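Local atomic coordinates of galacto-N-biose/lacto-N-biose I transporter substrate-binding protein (Bifidobacterium longum, PDB entry 2Z8F), a protein that binds the disaccharides galacto-N-biose and lacto-N-biose I, and also lacto-N-tetraose, as the solute-binding component of an ABC transporter. Residues Ala158-Ala163 with Lys168-Tyr173; Ile146-Ile149 with Asp154-Ile157; Lys138-Lys143 with Ser243-Val248; Gly130-Phe135 with Ser183-Ala188. All coordinates share one frame; numbering follows the deposited sequence.

Contact 1 of 4, residues Ala158-Ala163 with Lys168-Tyr173; sequences AAAKTA and KYIMSY
I170 points its forked side chain at one flank of helix 153-165, its two branches spread over three alanines. The longer branch points at the preceding turn: CG1 rests 3.8 Å from A160 CB, and the terminal CD1 runs on to A159, 4.0 Å from its CB, and to the backbone at A160 N, 3.6 Å away. The shorter branch, CG2, leans the other way and meets A163 CB at 3.9 Å. A chi1 of 65° tucks CG1 over the main chain, and the two branches diverge toward A160 and A163. Alanine suits all three places because a single methyl lets the branched chain come right down to the helix backbone.

The polar part is backbone. K168 N donates to A163 O at 2.9 Å, and a water bridges A160 O to I170 N. The K168 amine turns away, to G242 O, while F156 closes over I170 and L219 over A160. This is a chain packing back on the helix it has just left, and its chemistry is divided: apolar branches fill the buried interface, while the direct bond and the water satisfy main-chain groups where the chain doubles back.

Contact 2 of 4, residues Ile146-Ile149 with Asp154-Ile157; sequences ITEI and DEFI
E148 and E155 bring their carboxylates together at the surface, where the loop before helix 153-165 passes the first turns of that helix. The loop is the exposed link between helix 138-143 and helix 153-165 in this member of the solute-binding family. Along it, I146 comes first and turns its side chain inward to F141; T147 follows, resting on E142 of the same short helix. Both suit their places, the branched aliphatic chain covering a ring and the threonine standing at the solvent edge.

E148 is the residue that reaches across. Its first torsion, chi1 99°, lies away from a staggered value, which may reflect strain or a loosely held side chain. OE1 arrives 2.9 Å from E155 OE2. E155 comes from the helix side, where a chi1 of 177° swings its chain out toward the loop. The two side chains meet at about a right angle, and their carboxylate planes are turned 62° apart, so the groups neither stack nor lie in a common plane. I149, next in line, dips back into the protein, where its apolar chain packs on F141, Y134, Y136 and W277.

Close to the start of the helix, E155 N is bonded to T152 OG1, and the acidic side chain of E155 stands where the helix dipole would be expected to ease a negative charge. Two acceptors at such a distance would repel if both were fully ionised. Their closeness would probably raise the proton affinity of the pair, and surrounding water should screen part of the charge.

Contact 3 of 4, residues Lys138-Lys143 with Ser243-Val248; sequences KAEFEK and SLIGTV
Apolar packing carries most of this contact, and I245 supplies one side of it. Its CG2 lies 3.8 Å from E140 CB and equally close to E140 CG, while CD1 comes within 3.9 Å of E140 CB. The glutamate thus offers its methylene stem, CB and CG, as a hydrocarbon surface; the two chains cross at about a right angle. A bend at chi2 (-75°) then carries the carboxylate away from the isoleucine, toward a long, weak ion pair with K168. Glutamate fits here because its two halves serve different surroundings. F141 adds a ring carbon, CD1, 4.2 Å from I245 CD1.

A second kind of contact joins ring to backbone. F141 CE1 is 3.5 Å from I245 O, which approaches the ring obliquely.

The short helix 138-143 follows strand 132-137 directly, and E140 N is held by N137 OD1 at that junction. Facing it, I245 bonds through its backbone to N137 and Y169, just before strand 246-250 runs antiparallel beside strand 132-137. The helix thus covers the end of the sheet, with Y134, Y136, I146, I149 and I170 enclosing the F141 ring.

Contact 4 of 4, residues Gly130-Phe135 with Ser183-Ala188; sequences GPLVYF and SGLAGA
The flat peptide group joining G184 to L185 takes the CD1 methyl of L132 on one of its faces: the methyl stands above the plane, 3.8 Å from G184 C and 3.7 Å from L185 N. Glycine at 184 exposes this face, since it has no side chain to stand between the helix backbone and the leucine. The aromatic rings of the strand look elsewhere; Y134 meets W277 edge-to-face, and F135 does likewise with F257 and F342.

Beside the peptide, the same methyl touches the side chain of L185, with L132 CD1 3.7 Å from L185 CD2 and 3.8 Å from L185 CG. The two leucines cross at about a right angle. The CB of L132 leaves the strand toward the helix. L185 does not set out toward the strand, but its end comes nearer to it. Leucine suits both positions, its forked end filling a buried joint made of methyls and one peptide face. V248 on the next strand covers L132, while L274, F278 and Y216 surround L185.

A galactose and an N-acetylglucosamine of the bound glycan lie about 10 Å from the L132 side chain, too far for it to touch either sugar. With methyl groups and a peptide face as its surfaces, the joint between strand 132-137 and helix 178-187 rests on dispersion and on exclusion of water.

Contacts 1, 3 and 4 are buried; contact 2 lies at the surface, and it alone brings like charges together. Contacts 1 and 2 share helix 153-165, one on its later turns and one near its start, with F156 of the second packing on M171 of the first. Contacts 3 and 4 both reach the three-stranded antiparallel sheet, through neighbouring strands 246-250 and 132-137, joined by T247 N and F135 O. Y134 ties the set together, its hydroxyl bonded to I170 O and packed near F141. Backbone bonding and a water enter in contact 1, a ring in contact 3, whereas contact 4, nearest the chain's centre, joins its segments through methyl and peptide-face packing, without charge or polar side chain.

Contact 1 of 4, residues Ala158-Ala163 with Lys168-Tyr173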
# COMPACT_ATOMS: atom_id res chain seq x y z
N ALA A 158 -0.34 7.86 -26.52
CA ALA A 158 -1.08 8.57 -27.58
C ALA A 158 -2.43 9.10 -27.07
O ALA A 158 -2.79 10.26 -27.30
CB ALA A 158 -1.28 7.65 -28.84
N ALA A 159 -3.16 8.24 -26.36
CA ALA A 159 -4.45 8.62 -25.78
C ALA A 159 -4.24 9.73 -24.77
O ALA A 159 -5.04 10.68 -24.68
CB ALA A 159 -5.12 7.43 -25.13
N ALA A 160 -3.14 9.64 -24.02
CA ALA A 160 -2.86 10.63 -22.98
C ALA A 160 -2.58 12.01 -23.56
O ALA A 160 -2.95 13.04 -22.98
CB ALA A 160 -1.71 10.16 -22.13
N LYS A 161 -1.90 12.04 -24.71
CA LYS A 161 -1.62 13.31 -25.40
C LYS A 161 -2.91 13.94 -25.91
O LYS A 161 -3.08 15.15 -25.79
CB LYS A 161 -0.63 13.10 -26.54
CG LYS A 161 0.82 12.88 -26.09
CD LYS A 161 1.65 12.29 -27.26
CE LYS A 161 3.09 12.00 -26.82
NZ LYS A 161 3.92 11.34 -27.89
N THR A 162 -3.81 13.11 -26.44
CA THR A 162 -5.15 13.56 -26.87
C THR A 162 -5.88 14.19 -25.71
O THR A 162 -6.44 15.28 -25.85
CB THR A 162 -5.99 12.40 -27.47
OG1 THR A 162 -5.34 11.88 -28.64
CG2 THR A 162 -7.37 12.89 -27.86
N ALA A 163 -5.86 13.51 -24.55
CA ALA A 163 -6.52 14.04 -23.35
C ALA A 163 -5.93 15.38 -22.91
O ALA A 163 -6.65 16.31 -22.56
CB ALA A 163 -6.48 13.02 -22.21
N LYS A 168 -7.43 17.56 -20.07
CA LYS A 168 -7.78 16.41 -19.22
C LYS A 168 -6.52 15.56 -19.03
O LYS A 168 -5.61 15.61 -19.87
CB LYS A 168 -8.85 15.55 -19.88
CG LYS A 168 -10.22 16.22 -20.08
CD LYS A 168 -10.88 16.51 -18.76
CE LYS A 168 -12.38 16.70 -18.94
NZ LYS A 168 -12.88 17.46 -17.77
N TYR A 169 -6.46 14.78 -17.96
CA TYR A 169 -5.28 13.93 -17.71
C TYR A 169 -5.73 12.53 -17.36
O TYR A 169 -6.54 12.36 -16.45
CB TYR A 169 -4.37 14.57 -16.64
CG TYR A 169 -4.04 15.99 -17.06
CD1 TYR A 169 -3.06 16.24 -18.03
CD2 TYR A 169 -4.78 17.07 -16.58
CE1 TYR A 169 -2.80 17.56 -18.48
CE2 TYR A 169 -4.54 18.40 -17.03
CZ TYR A 169 -3.55 18.63 -17.98
OH TYR A 169 -3.28 19.92 -18.42
N ILE A 170 -5.25 11.54 -18.11
CA ILE A 170 -5.59 10.16 -17.84
C ILE A 170 -4.49 9.43 -17.01
O ILE A 170 -4.56 8.22 -16.83
CB ILE A 170 -5.94 9.36 -19.12
CG1 ILE A 170 -4.73 9.21 -20.06
CG2 ILE A 170 -7.14 10.02 -19.85
CD1 ILE A 170 -4.95 8.16 -21.22
N MET A 171 -3.50 10.19 -16.55
CA MET A 171 -2.51 9.67 -15.62
C MET A 171 -2.10 10.75 -14.62
O MET A 171 -2.14 11.95 -14.92
CB MET A 171 -1.28 9.13 -16.40
CG MET A 171 -0.26 8.33 -15.58
SD MET A 171 -0.94 7.03 -14.52
CE MET A 171 -1.63 5.95 -15.73
N SER A 172 -1.77 10.31 -13.41
CA SER A 172 -1.06 11.16 -12.47
C SER A 172 0.35 10.63 -12.22
O SER A 172 0.60 9.41 -12.28
CB SER A 172 -1.81 11.30 -11.15
OG SER A 172 -1.73 10.10 -10.37
N TYR A 173 1.28 11.56 -12.03
CA TYR A 173 2.62 11.26 -11.55
C TYR A 173 2.68 11.78 -10.13
O TYR A 173 2.51 12.99 -9.92
CB TYR A 173 3.63 12.00 -12.43
CG TYR A 173 5.07 11.86 -12.03
CD1 TYR A 173 5.78 10.69 -12.32
CD2 TYR A 173 5.76 12.91 -11.41
CE1 TYR A 173 7.12 10.57 -11.97
CE2 TYR A 173 7.12 12.80 -11.07
CZ TYR A 173 7.79 11.62 -11.36
OH TYR A 173 9.14 11.47 -11.05
O HOH W 1 -3.29 12.58 -20.14

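Contact 2 of 4, residues Ile146-Ile149 with Asp154-Ile157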
# COMPACT_ATOMS: atom_id res chain seq x y z
N ILE A 146 -11.91 7.91 -26.40
CA ILE A 146 -11.14 6.77 -25.88
C ILE A 146 -12.12 5.67 -25.48
O ILE A 146 -12.66 5.68 -24.37
CB ILE A 146 -10.20 7.16 -24.70
CG1 ILE A 146 -9.34 8.38 -25.04
CG2 ILE A 146 -9.32 5.98 -24.30
CD1 ILE A 146 -8.72 9.07 -23.81
N THR A 147 -12.35 4.73 -26.39
CA THR A 147 -13.44 3.76 -26.21
C THR A 147 -12.98 2.41 -25.65
O THR A 147 -13.78 1.49 -25.47
CB THR A 147 -14.21 3.54 -27.52
OG1 THR A 147 -13.30 3.05 -28.51
CG2 THR A 147 -14.83 4.85 -28.02
N GLU A 148 -11.69 2.29 -25.35
CA GLU A 148 -11.15 1.10 -24.70
C GLU A 148 -10.01 1.61 -23.83
O GLU A 148 -9.38 2.61 -24.20
CB GLU A 148 -10.59 0.13 -25.74
CG GLU A 148 -9.07 0.25 -25.84
CD GLU A 148 -8.45 -0.40 -27.04
OE1 GLU A 148 -8.00 0.36 -27.93
OE2 GLU A 148 -8.36 -1.66 -27.08
N ILE A 149 -9.72 0.94 -22.72
CA ILE A 149 -8.47 1.20 -22.00
C ILE A 149 -7.29 0.74 -22.88
O ILE A 149 -7.19 -0.44 -23.19
CB ILE A 149 -8.46 0.50 -20.62
CG1 ILE A 149 -9.59 1.03 -19.72
CG2 ILE A 149 -7.10 0.67 -19.90
CD1 ILE A 149 -9.62 2.51 -19.54
N ASP A 154 2.61 2.56 -25.68
CA ASP A 154 2.53 3.47 -26.83
C ASP A 154 1.10 3.95 -27.10
O ASP A 154 0.88 5.13 -27.33
CB ASP A 154 3.13 2.81 -28.09
CG ASP A 154 4.65 2.78 -28.07
OD1 ASP A 154 5.29 3.43 -27.22
OD2 ASP A 154 5.22 2.08 -28.94
N GLU A 155 0.13 3.03 -27.05
CA GLU A 155 -1.26 3.40 -27.31
C GLU A 155 -1.78 4.28 -26.17
O GLU A 155 -2.54 5.23 -26.41
CB GLU A 155 -2.14 2.16 -27.49
CG GLU A 155 -3.62 2.50 -27.68
CD GLU A 155 -4.23 1.82 -28.90
OE1 GLU A 155 -3.58 1.83 -29.98
OE2 GLU A 155 -5.36 1.29 -28.79
N PHE A 156 -1.36 3.95 -24.95
CA PHE A 156 -1.76 4.76 -23.78
C PHE A 156 -1.21 6.17 -23.87
O PHE A 156 -1.94 7.16 -23.62
CB PHE A 156 -1.31 4.11 -22.47
CG PHE A 156 -1.87 4.80 -21.26
CD1 PHE A 156 -3.02 4.31 -20.67
CD2 PHE A 156 -1.29 5.96 -20.76
CE1 PHE A 156 -3.57 4.95 -19.56
CE2 PHE A 156 -1.84 6.61 -19.64
CZ PHE A 156 -2.97 6.10 -19.06
N ILE A 157 0.07 6.29 -24.18
CA ILE A 157 0.72 7.60 -24.32
C ILE A 157 0.01 8.46 -25.39
O ILE A 157 -0.24 9.65 -25.16
CB ILE A 157 2.24 7.44 -24.57
CG1 ILE A 157 2.93 6.89 -23.30
CG2 ILE A 157 2.88 8.78 -24.98
CD1 ILE A 157 4.34 6.31 -23.51

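Contact 3 of 4, residues Lys138-Lys143 with Ser243-Val248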
# COMPACT_ATOMS: atom_id res chain seq x y z
N LYS A 138 -15.19 6.76 -17.01
CA LYS A 138 -15.58 6.16 -18.28
C LYS A 138 -16.33 7.16 -19.17
O LYS A 138 -16.15 7.16 -20.38
CB LYS A 138 -16.42 4.90 -18.04
CG LYS A 138 -16.85 4.22 -19.33
CD LYS A 138 -17.13 2.75 -19.14
CE LYS A 138 -17.37 2.10 -20.51
NZ LYS A 138 -17.08 0.65 -20.49
N ALA A 139 -17.16 8.00 -18.57
CA ALA A 139 -17.89 9.03 -19.32
C ALA A 139 -16.96 10.05 -19.99
O ALA A 139 -17.19 10.45 -21.13
CB ALA A 139 -18.88 9.74 -18.40
N GLU A 140 -15.94 10.48 -19.26
CA GLU A 140 -14.98 11.45 -19.79
C GLU A 140 -14.08 10.81 -20.86
O GLU A 140 -13.70 11.46 -21.82
CB GLU A 140 -14.14 12.08 -18.68
CG GLU A 140 -14.96 12.86 -17.63
CD GLU A 140 -15.49 14.22 -18.11
OE1 GLU A 140 -15.22 14.64 -19.26
OE2 GLU A 140 -16.18 14.89 -17.29
N PHE A 141 -13.76 9.53 -20.68
CA PHE A 141 -13.03 8.79 -21.72
C PHE A 141 -13.83 8.80 -23.01
O PHE A 141 -13.28 9.01 -24.08
CB PHE A 141 -12.72 7.34 -21.29
CG PHE A 141 -11.38 7.18 -20.60
CD1 PHE A 141 -11.03 8.00 -19.53
CD2 PHE A 141 -10.49 6.18 -20.98
CE1 PHE A 141 -9.82 7.87 -18.87
CE2 PHE A 141 -9.24 6.04 -20.32
CZ PHE A 141 -8.92 6.88 -19.25
N GLU A 142 -15.13 8.53 -22.89
CA GLU A 142 -16.02 8.48 -24.06
C GLU A 142 -16.07 9.82 -24.78
O GLU A 142 -15.98 9.86 -26.00
CB GLU A 142 -17.41 7.99 -23.66
CG GLU A 142 -17.41 6.54 -23.11
CD GLU A 142 -17.21 5.47 -24.19
OE1 GLU A 142 -17.55 5.74 -25.37
OE2 GLU A 142 -16.74 4.35 -23.83
N LYS A 143 -16.16 10.90 -24.02
CA LYS A 143 -16.19 12.25 -24.59
C LYS A 143 -14.93 12.56 -25.41
O LYS A 143 -14.97 13.36 -26.35
CB LYS A 143 -16.42 13.30 -23.51
CG LYS A 143 -17.85 13.29 -22.97
CD LYS A 143 -18.06 14.16 -21.73
CE LYS A 143 -19.51 14.04 -21.24
NZ LYS A 143 -19.76 14.61 -19.88
N SER A 243 -10.48 17.51 -14.02
CA SER A 243 -9.32 17.48 -14.94
C SER A 243 -8.60 16.13 -14.88
O SER A 243 -8.22 15.60 -15.94
CB SER A 243 -8.34 18.62 -14.70
OG SER A 243 -7.83 18.63 -13.38
N LEU A 244 -8.44 15.60 -13.67
CA LEU A 244 -7.85 14.24 -13.52
C LEU A 244 -8.96 13.20 -13.70
O LEU A 244 -9.86 13.08 -12.87
CB LEU A 244 -7.14 14.05 -12.16
CG LEU A 244 -6.44 12.69 -11.95
CD1 LEU A 244 -5.29 12.54 -12.96
CD2 LEU A 244 -5.93 12.55 -10.51
N ILE A 245 -8.87 12.43 -14.80
CA ILE A 245 -9.94 11.52 -15.20
C ILE A 245 -9.44 10.07 -15.26
O ILE A 245 -10.19 9.15 -15.59
CB ILE A 245 -10.63 11.92 -16.53
CG1 ILE A 245 -9.62 12.06 -17.68
CG2 ILE A 245 -11.39 13.24 -16.32
CD1 ILE A 245 -10.27 12.14 -19.06
N GLY A 246 -8.18 9.88 -14.93
CA GLY A 246 -7.65 8.52 -14.87
C GLY A 246 -6.37 8.52 -14.08
O GLY A 246 -5.57 9.47 -14.15
N THR A 247 -6.12 7.44 -13.34
CA THR A 247 -4.85 7.31 -12.60
C THR A 247 -4.65 5.88 -12.10
O THR A 247 -5.61 5.15 -11.83
CB THR A 247 -4.73 8.30 -11.39
OG1 THR A 247 -3.43 8.19 -10.78
CG2 THR A 247 -5.79 8.03 -10.35
N VAL A 248 -3.38 5.48 -11.98
CA VAL A 248 -3.03 4.34 -11.17
C VAL A 248 -3.41 4.66 -9.73
O VAL A 248 -3.31 5.81 -9.28
CB VAL A 248 -1.53 4.03 -11.25
CG1 VAL A 248 -1.11 2.96 -10.26
CG2 VAL A 248 -1.13 3.67 -12.70

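Contact 4 of 4, residues Gly130-Phe135 with Ser183-Ala188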
# COMPACT_ATOMS: atom_id res chain seq x y z
N GLY A 130 -2.27 -4.55 -1.08
CA GLY A 130 -2.31 -3.31 -1.86
C GLY A 130 -2.02 -3.46 -3.34
O GLY A 130 -1.10 -2.82 -3.86
N PRO A 131 -2.80 -4.29 -4.05
CA PRO A 131 -2.55 -4.38 -5.49
C PRO A 131 -2.84 -3.08 -6.19
O PRO A 131 -3.79 -2.35 -5.83
CB PRO A 131 -3.56 -5.45 -5.94
CG PRO A 131 -4.67 -5.36 -4.91
CD PRO A 131 -3.95 -5.12 -3.63
N LEU A 132 -2.00 -2.75 -7.16
CA LEU A 132 -2.25 -1.57 -7.98
C LEU A 132 -3.26 -1.82 -9.09
O LEU A 132 -3.24 -2.86 -9.79
CB LEU A 132 -0.92 -1.02 -8.54
CG LEU A 132 0.02 -0.48 -7.49
CD1 LEU A 132 1.51 -0.52 -7.91
CD2 LEU A 132 -0.35 1.00 -7.19
N VAL A 133 -4.16 -0.86 -9.27
CA VAL A 133 -5.21 -0.91 -10.29
C VAL A 133 -5.32 0.45 -10.99
O VAL A 133 -4.51 1.35 -10.72
CB VAL A 133 -6.59 -1.36 -9.67
CG1 VAL A 133 -6.49 -2.73 -9.10
CG2 VAL A 133 -7.02 -0.37 -8.53
N TYR A 134 -6.30 0.59 -11.89
CA TYR A 134 -6.47 1.82 -12.65
C TYR A 134 -7.88 2.37 -12.45
O TYR A 134 -8.85 1.67 -12.72
CB TYR A 134 -6.21 1.55 -14.13
CG TYR A 134 -6.24 2.80 -14.99
CD1 TYR A 134 -5.29 3.82 -14.81
CD2 TYR A 134 -7.18 2.96 -15.99
CE1 TYR A 134 -5.31 4.98 -15.61
CE2 TYR A 134 -7.20 4.11 -16.82
CZ TYR A 134 -6.27 5.12 -16.62
OH TYR A 134 -6.30 6.25 -17.42
N PHE A 135 -7.99 3.57 -11.90
CA PHE A 135 -9.29 4.24 -11.75
C PHE A 135 -9.45 5.18 -12.94
O PHE A 135 -8.51 5.93 -13.29
CB PHE A 135 -9.34 5.14 -10.49
CG PHE A 135 -9.29 4.42 -9.15
CD1 PHE A 135 -9.36 3.03 -9.04
CD2 PHE A 135 -9.23 5.17 -7.96
CE1 PHE A 135 -9.31 2.40 -7.79
CE2 PHE A 135 -9.21 4.58 -6.72
CZ PHE A 135 -9.24 3.16 -6.62
N SER A 183 7.77 1.93 -7.11
CA SER A 183 8.44 0.67 -6.76
C SER A 183 7.51 -0.52 -7.06
O SER A 183 7.93 -1.53 -7.65
CB SER A 183 8.86 0.63 -5.28
OG SER A 183 7.73 0.67 -4.42
N GLY A 184 6.23 -0.38 -6.74
CA GLY A 184 5.28 -1.48 -6.97
C GLY A 184 5.08 -1.74 -8.46
O GLY A 184 5.00 -2.90 -8.89
N LEU A 185 4.97 -0.68 -9.26
CA LEU A 185 4.79 -0.82 -10.72
C LEU A 185 6.00 -1.49 -11.35
O LEU A 185 5.87 -2.43 -12.14
CB LEU A 185 4.54 0.55 -11.35
CG LEU A 185 3.22 1.21 -10.89
CD1 LEU A 185 3.23 2.61 -11.45
CD2 LEU A 185 2.02 0.45 -11.44
N ALA A 186 7.19 -1.01 -10.99
CA ALA A 186 8.42 -1.65 -11.48
C ALA A 186 8.53 -3.09 -10.99
O ALA A 186 8.89 -4.01 -11.75
CB ALA A 186 9.63 -0.84 -11.06
N GLY A 187 8.15 -3.32 -9.73
CA GLY A 187 8.30 -4.61 -9.04
C GLY A 187 7.36 -5.69 -9.55
O GLY A 187 7.57 -6.90 -9.29
N ALA A 188 6.34 -5.27 -10.30
CA ALA A 188 5.31 -6.19 -10.81
C ALA A 188 5.98 -7.29 -11.63
O ALA A 188 5.51 -8.42 -11.65
CB ALA A 188 4.31 -5.43 -11.65